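Local coordinates for protein beta 1-3 glucanase (Clostridium beijerinckii NCIMB 8052, PDB 5H4E) that probably hydrolyses beta-1,3-glucans, as expected of a glycoside hydrolase family 64 beta-1,3-glucanase domain, at residues Asp24-Ala29 with Met97-Gly102; Lys103-Lys108 with Ile134-Ala139. One frame throughout, in Å; residues are numbered along the deposited sequence.

Contact 1. Residues Asp24-Ala29 with Met97-Gly102; sequences DQIYWA and MYISYG
Ile26-Ala29 and Met97-Tyr101 run antiparallel as neighbouring strands of a beta sheet, their axes 4.7 Å apart at the closest and 163° between their directions. Tyr27 faces Ser100 in a hydrogen-bonded pair, with Tyr27 N to Ser100 O at 2.9 Å and nearly straight at 171°. Ala29 and Tyr98 form the next such pair. The ladder runs past the strand end: Gly102 N bonds Gln25 O at 2.7 Å. Gly102 has positive phi and lies where the chain leaves the sheet.

Ile26, Trp28, Met97, Ile99 and Tyr101 share one face. That face packs on strands 9-16 and 366-374, through Ile26 on Asn15, Met97 on Leu11 and Ile99 on Ile371, so this face lies in the buried layer between two sheets. CG2 of Ile26 meets CG2 of Ile99 at 3.7 Å. The Ile26 and Tyr101 side chains lie side by side, pointing the same way, with Ile26 CG1 3.9 Å from Tyr101 CD1. Tyr101 stacks on the ring of Tyr160, and its hydroxyl is bonded to Gly374 O. Met97 CG is anti to the backbone N (chi1 -178°) and the chain stays extended beyond it, which carries CE across to Trp28, 3.9 Å from Trp28 CB. The Trp28 indole leads away from the Met97 strand, and its NE1 is held by Gln84 O.

Tyr27, Ala29, Tyr98 and Ser100 occupy the other face. Tyr27 CE2 reaches Gly102 C at 3.7 Å, while Ser100 O lies at the ring edge. Ser100 OG is wedged between its own backbone N and carbonyl carbon. There it bonds Lys103 O and lies 3.7 Å from Tyr27 CB.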
loop_
_atom_site.group_PDB
_atom_site.type_symbol
_atom_site.label_atom_id
_atom_site.label_comp_id
_atom_site.label_asym_id
_atom_site.label_seq_id
_atom_site.Cartn_x
_atom_site.Cartn_y
_atom_site.Cartn_z
ATOM N N ASP A 24 2.326 -18.534 18.729
ATOM C CA ASP A 24 3.763 -18.621 18.946
ATOM C C ASP A 24 4.542 -18.557 17.622
ATOM O O ASP A 24 5.766 -18.460 17.623
ATOM C CB ASP A 24 4.098 -19.916 19.694
ATOM C CG ASP A 24 5.432 -19.853 20.393
ATOM O OD1 ASP A 24 5.648 -18.918 21.202
ATOM O OD2 ASP A 24 6.272 -20.737 20.129
ATOM N N GLN A 25 3.824 -18.601 16.500
ATOM C CA GLN A 25 4.452 -18.571 15.179
ATOM C C GLN A 25 4.092 -17.306 14.389
ATOM O O GLN A 25 4.374 -17.203 13.190
ATOM C CB GLN A 25 4.051 -19.811 14.387
ATOM C CG GLN A 25 4.510 -21.101 15.052
ATOM C CD GLN A 25 3.933 -22.342 14.412
ATOM O OE1 GLN A 25 2.793 -22.341 13.946
ATOM N NE2 GLN A 25 4.720 -23.419 14.394
ATOM N N ILE A 26 3.463 -16.358 15.068
ATOM C CA ILE A 26 3.091 -15.090 14.447
ATOM C C ILE A 26 3.877 -13.969 15.113
ATOM O O ILE A 26 3.897 -13.873 16.336
ATOM C CB ILE A 26 1.583 -14.841 14.571
ATOM C CG1 ILE A 26 0.810 -15.942 13.838
ATOM C CG2 ILE A 26 1.210 -13.459 14.013
ATOM C CD1 ILE A 26 -0.705 -15.873 14.061
ATOM N N TYR A 27 4.531 -13.136 14.312
ATOM C CA TYR A 27 5.365 -12.063 14.845
ATOM C C TYR A 27 4.884 -10.698 14.388
ATOM O O TYR A 27 4.604 -10.520 13.213
ATOM C CB TYR A 27 6.809 -12.241 14.403
ATOM C CG TYR A 27 7.439 -13.542 14.841
ATOM C CD1 TYR A 27 8.365 -13.563 15.884
ATOM C CD2 TYR A 27 7.128 -14.746 14.209
ATOM C CE1 TYR A 27 8.957 -14.744 16.295
ATOM C CE2 TYR A 27 7.727 -15.949 14.621
ATOM C CZ TYR A 27 8.642 -15.928 15.663
ATOM O OH TYR A 27 9.254 -17.091 16.092
ATOM N N TRP A 28 4.810 -9.729 15.297
ATOM C CA TRP A 28 4.488 -8.370 14.872
ATOM C C TRP A 28 5.512 -7.337 15.341
ATOM O O TRP A 28 6.164 -7.507 16.381
ATOM C CB TRP A 28 3.097 -7.972 15.359
ATOM C CG TRP A 28 2.987 -7.870 16.844
ATOM C CD1 TRP A 28 2.603 -8.860 17.708
ATOM C CD2 TRP A 28 3.245 -6.720 17.643
ATOM N NE1 TRP A 28 2.606 -8.390 18.994
ATOM C CE2 TRP A 28 3.005 -7.080 18.982
ATOM C CE3 TRP A 28 3.658 -5.415 17.361
ATOM C CZ2 TRP A 28 3.169 -6.190 20.032
ATOM C CZ3 TRP A 28 3.818 -4.533 18.409
ATOM C CH2 TRP A 28 3.570 -4.924 19.726
ATOM N N ALA A 29 5.645 -6.277 14.551
ATOM C CA ALA A 29 6.441 -5.105 14.892
ATOM C C ALA A 29 5.763 -3.884 14.287
ATOM O O ALA A 29 5.213 -3.966 13.190
ATOM C CB ALA A 29 7.876 -5.242 14.366
ATOM N N MET A 97 2.596 -1.786 10.558
ATOM C CA MET A 97 2.623 -2.942 11.441
ATOM C C MET A 97 2.906 -4.181 10.612
ATOM O O MET A 97 2.008 -4.692 9.953
ATOM C CB MET A 97 1.298 -3.109 12.196
ATOM C CG MET A 97 1.296 -4.289 13.167
ATOM S SD MET A 97 -0.193 -4.224 14.196
ATOM C CE MET A 97 0.157 -5.455 15.445
ATOM N N TYR A 98 4.150 -4.652 10.631
ATOM C CA TYR A 98 4.510 -5.873 9.912
ATOM C C TYR A 98 4.078 -7.081 10.726
ATOM O O TYR A 98 4.348 -7.148 11.918
ATOM C CB TYR A 98 6.031 -5.961 9.665
ATOM C CG TYR A 98 6.588 -4.959 8.681
ATOM C CD1 TYR A 98 6.608 -5.234 7.320
ATOM C CD2 TYR A 98 7.135 -3.759 9.119
ATOM C CE1 TYR A 98 7.130 -4.334 6.419
ATOM C CE2 TYR A 98 7.656 -2.845 8.223
ATOM C CZ TYR A 98 7.656 -3.145 6.871
ATOM O OH TYR A 98 8.176 -2.249 5.965
ATOM N N ILE A 99 3.417 -8.033 10.079
ATOM C CA ILE A 99 2.995 -9.255 10.735
ATOM C C ILE A 99 3.477 -10.425 9.888
ATOM O O ILE A 99 3.043 -10.578 8.745
ATOM C CB ILE A 99 1.467 -9.307 10.928
ATOM C CG1 ILE A 99 1.015 -8.115 11.784
ATOM C CG2 ILE A 99 1.049 -10.639 11.605
ATOM C CD1 ILE A 99 -0.482 -7.936 11.851
ATOM N N SER A 100 4.391 -11.229 10.433
ATOM C CA SER A 100 4.968 -12.334 9.667
ATOM C C SER A 100 4.651 -13.674 10.314
ATOM O O SER A 100 4.347 -13.749 11.504
ATOM C CB SER A 100 6.482 -12.169 9.509
ATOM O OG SER A 100 7.131 -12.121 10.769
ATOM N N TYR A 101 4.697 -14.722 9.501
ATOM C CA TYR A 101 4.405 -16.074 9.945
ATOM C C TYR A 101 5.705 -16.884 10.000
ATOM O O TYR A 101 6.566 -16.732 9.124
ATOM C CB TYR A 101 3.418 -16.742 8.983
ATOM C CG TYR A 101 1.998 -16.207 8.955
ATOM C CD1 TYR A 101 1.479 -15.430 9.994
ATOM C CD2 TYR A 101 1.152 -16.532 7.895
ATOM C CE1 TYR A 101 0.161 -14.978 9.954
ATOM C CE2 TYR A 101 -0.147 -16.090 7.846
ATOM C CZ TYR A 101 -0.645 -15.323 8.871
ATOM O OH TYR A 101 -1.956 -14.902 8.783
ATOM N N GLY A 102 5.853 -17.741 11.009
ATOM C CA GLY A 102 6.973 -18.673 11.052
ATOM C C GLY A 102 8.256 -18.107 11.632
ATOM O O GLY A 102 8.921 -18.750 12.444
#

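Contact 2. Residues Lys103-Lys108 with Ile134-Ala139; sequences KPLYIK and IMFEWA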
loop_
_atom_site.group_PDB
_atom_site.type_symbol
_atom_site.label_atom_id
_atom_site.label_comp_id
_atom_site.label_asym_id
_atom_site.label_seq_id
_atom_site.Cartn_x
_atom_site.Cartn_y
_atom_site.Cartn_z
ATOM N N LYS A 103 8.619 -16.905 11.200
ATOM C CA LYS A 103 9.793 -16.225 11.727
ATOM C C LYS A 103 9.603 -14.728 11.565
ATOM O O LYS A 103 8.781 -14.290 10.753
ATOM C CB LYS A 103 11.074 -16.689 11.016
ATOM C CG LYS A 103 10.996 -16.608 9.510
ATOM C CD LYS A 103 12.371 -16.369 8.886
ATOM C CE LYS A 103 13.274 -17.575 8.963
ATOM N NZ LYS A 103 14.636 -17.291 8.396
ATOM N N PRO A 104 10.332 -13.930 12.354
ATOM C CA PRO A 104 10.217 -12.485 12.184
ATOM C C PRO A 104 10.927 -12.025 10.920
ATOM O O PRO A 104 11.750 -12.750 10.362
ATOM C CB PRO A 104 10.908 -11.932 13.436
ATOM C CG PRO A 104 11.906 -12.982 13.773
ATOM C CD PRO A 104 11.219 -14.278 13.479
ATOM N N LEU A 105 10.618 -10.814 10.486
ATOM C CA LEU A 105 11.295 -10.226 9.340
ATOM C C LEU A 105 12.675 -9.744 9.755
ATOM O O LEU A 105 12.931 -9.507 10.943
ATOM C CB LEU A 105 10.469 -9.074 8.764
ATOM C CG LEU A 105 9.098 -9.500 8.230
ATOM C CD1 LEU A 105 8.345 -8.316 7.672
ATOM C CD2 LEU A 105 9.326 -10.540 7.149
ATOM N N TYR A 106 13.571 -9.634 8.780
ATOM C CA TYR A 106 14.895 -9.063 9.014
ATOM C C TYR A 106 14.931 -7.600 8.581
ATOM O O TYR A 106 15.028 -7.303 7.384
ATOM C CB TYR A 106 15.966 -9.837 8.255
ATOM C CG TYR A 106 16.067 -11.300 8.589
ATOM C CD1 TYR A 106 16.842 -11.745 9.659
ATOM C CD2 TYR A 106 15.416 -12.247 7.815
ATOM C CE1 TYR A 106 16.945 -13.088 9.958
ATOM C CE2 TYR A 106 15.512 -13.597 8.103
ATOM C CZ TYR A 106 16.285 -14.014 9.173
ATOM O OH TYR A 106 16.376 -15.356 9.450
ATOM N N ILE A 107 14.844 -6.692 9.550
ATOM C CA ILE A 107 14.836 -5.266 9.263
ATOM C C ILE A 107 16.182 -4.621 9.612
ATOM O O ILE A 107 16.589 -4.616 10.776
ATOM C CB ILE A 107 13.701 -4.558 10.040
ATOM C CG1 ILE A 107 12.333 -5.057 9.540
ATOM C CG2 ILE A 107 13.838 -3.056 9.927
ATOM C CD1 ILE A 107 11.147 -4.491 10.305
ATOM N N LYS A 108 16.862 -4.085 8.601
ATOM C CA LYS A 108 18.154 -3.409 8.777
ATOM C C LYS A 108 17.993 -1.916 9.090
ATOM O O LYS A 108 17.481 -1.161 8.263
ATOM C CB LYS A 108 19.008 -3.577 7.515
ATOM C CG LYS A 108 20.453 -3.078 7.617
ATOM C CD LYS A 108 21.300 -4.031 8.441
ATOM C CE LYS A 108 22.793 -3.827 8.193
ATOM N NZ LYS A 108 23.579 -4.951 8.799
ATOM N N ILE A 134 9.576 -15.284 2.993
ATOM C CA ILE A 134 8.870 -15.237 4.279
ATOM C C ILE A 134 7.417 -14.776 4.107
ATOM O O ILE A 134 7.136 -13.846 3.339
ATOM C CB ILE A 134 9.582 -14.323 5.285
ATOM C CG1 ILE A 134 11.031 -14.784 5.505
ATOM C CG2 ILE A 134 8.840 -14.301 6.610
ATOM C CD1 ILE A 134 11.832 -13.859 6.409
ATOM N N MET A 135 6.498 -15.460 4.779
ATOM C CA MET A 135 5.087 -15.071 4.765
ATOM C C MET A 135 4.919 -13.834 5.613
ATOM O O MET A 135 5.137 -13.878 6.826
ATOM C CB MET A 135 4.195 -16.192 5.293
ATOM C CG MET A 135 4.346 -17.536 4.556
ATOM S SD MET A 135 3.789 -17.522 2.838
ATOM C CE MET A 135 5.336 -17.234 2.002
ATOM N N PHE A 136 4.569 -12.717 4.985
ATOM C CA PHE A 136 4.316 -11.493 5.750
ATOM C C PHE A 136 3.373 -10.564 5.003
ATOM O O PHE A 136 3.263 -10.626 3.773
ATOM C CB PHE A 136 5.632 -10.755 6.056
ATOM C CG PHE A 136 6.254 -10.082 4.855
ATOM C CD1 PHE A 136 5.920 -8.782 4.515
ATOM C CD2 PHE A 136 7.190 -10.753 4.074
ATOM C CE1 PHE A 136 6.480 -8.164 3.412
ATOM C CE2 PHE A 136 7.763 -10.138 2.971
ATOM C CZ PHE A 136 7.406 -8.842 2.637
ATOM N N GLU A 137 2.689 -9.718 5.770
ATOM C CA GLU A 137 1.949 -8.570 5.257
ATOM C C GLU A 137 2.248 -7.402 6.194
ATOM O O GLU A 137 2.882 -7.599 7.242
ATOM C CB GLU A 137 0.438 -8.845 5.203
ATOM C CG GLU A 137 0.058 -10.050 4.369
ATOM C CD GLU A 137 0.059 -9.772 2.862
ATOM O OE1 GLU A 137 0.567 -8.712 2.422
ATOM O OE2 GLU A 137 -0.454 -10.628 2.117
ATOM N N TRP A 138 1.827 -6.193 5.826
ATOM C CA TRP A 138 1.796 -5.103 6.805
ATOM C C TRP A 138 0.504 -4.286 6.699
ATOM O O TRP A 138 -0.098 -4.174 5.631
ATOM C CB TRP A 138 3.040 -4.184 6.672
ATOM C CG TRP A 138 3.105 -3.303 5.436
ATOM C CD1 TRP A 138 2.482 -2.102 5.255
ATOM C CD2 TRP A 138 3.874 -3.535 4.249
ATOM N NE1 TRP A 138 2.796 -1.583 4.024
ATOM C CE2 TRP A 138 3.644 -2.445 3.382
ATOM C CE3 TRP A 138 4.725 -4.559 3.831
ATOM C CZ2 TRP A 138 4.233 -2.349 2.118
ATOM C CZ3 TRP A 138 5.310 -4.465 2.569
ATOM C CH2 TRP A 138 5.056 -3.368 1.727
ATOM N N ALA A 139 0.058 -3.774 7.843
ATOM C CA ALA A 139 -1.000 -2.766 7.889
ATOM C C ALA A 139 -0.344 -1.394 7.876
ATOM O O ALA A 139 0.716 -1.200 8.493
ATOM C CB ALA A 139 -1.860 -2.945 9.134
#
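Leu105 and Ile134 meet through their methyl groups, and every contact between Lys103-Lys108 and Ile134-Ala139 is by van der Waals packing. No hydrogen bond crosses. Lys103-Lys108 is the connection that leaves strand 95-101, and Ile134-Ala139 leads into strand 136-144, which pairs beside it in the same antiparallel sheet. The connection folds over one face of that sheet.

The aliphatic contacts centre on Ile134, whose side chain points at the connection. Its CG2 lies 3.8 Å from Leu105 CD2. Its CD1 reaches farther, to 3.6 Å from Lys103 CD, and the two side chains cross at about a right angle.

Two rings take part. Both Leu105 methyls lie on one side of the Phe136 ring plane, near CG, with CD2 3.8 Å from Phe136 CD2 and CD1 3.9 Å from Phe136 CG. These side chains, too, cross at about a right angle. The edge of the Phe136 ring meets Trp138 CZ3 in plane. Tyr106 CE2 lies 4.1 Å from Ile134 CD1, and again the side chains cross at about a right angle. Leu105 also touches Phe78 and Tyr98, which adds aromatic cover from outside the two segments.

The polar bond lies within the connection. Lys103 bends at chi3 (72°) and brings NZ to the edge of the Tyr106 ring, in its plane, 2.8 Å from Tyr106 OH. Backbone atoms are served from outside: Asn131 OD1 takes Tyr106 N, and Arg205 NH1 reaches Ile134 O.

The lysine thus plays two parts. Its carbon chain packs against Ile134, while its ammonium group ties back to the tyrosine. With no hydrogen bond crossing, the contact probably rests on how well these apolar groups fit.

Both contacts are largely buried and bear on the same antiparallel sheet. Strand 95-101 lies between the two. As part of contact 1 it pairs with strand 26-33 along one edge. Along the other it neighbours strand 136-144 of contact 2, as in Tyr101 N to Met135 O at 2.8 Å, a probable hydrogen bond. The chain passes straight from Gly102 into Lys103, so contact 2 begins where contact 1 ends. Their chemistry differs: contact 1 is a backbone ladder with side chains on both faces, whereas contact 2 joins a loop to the start of a strand and the residues before it, by side chains alone. Contact 1 also buries about twice the surface, 500 against 245 Å².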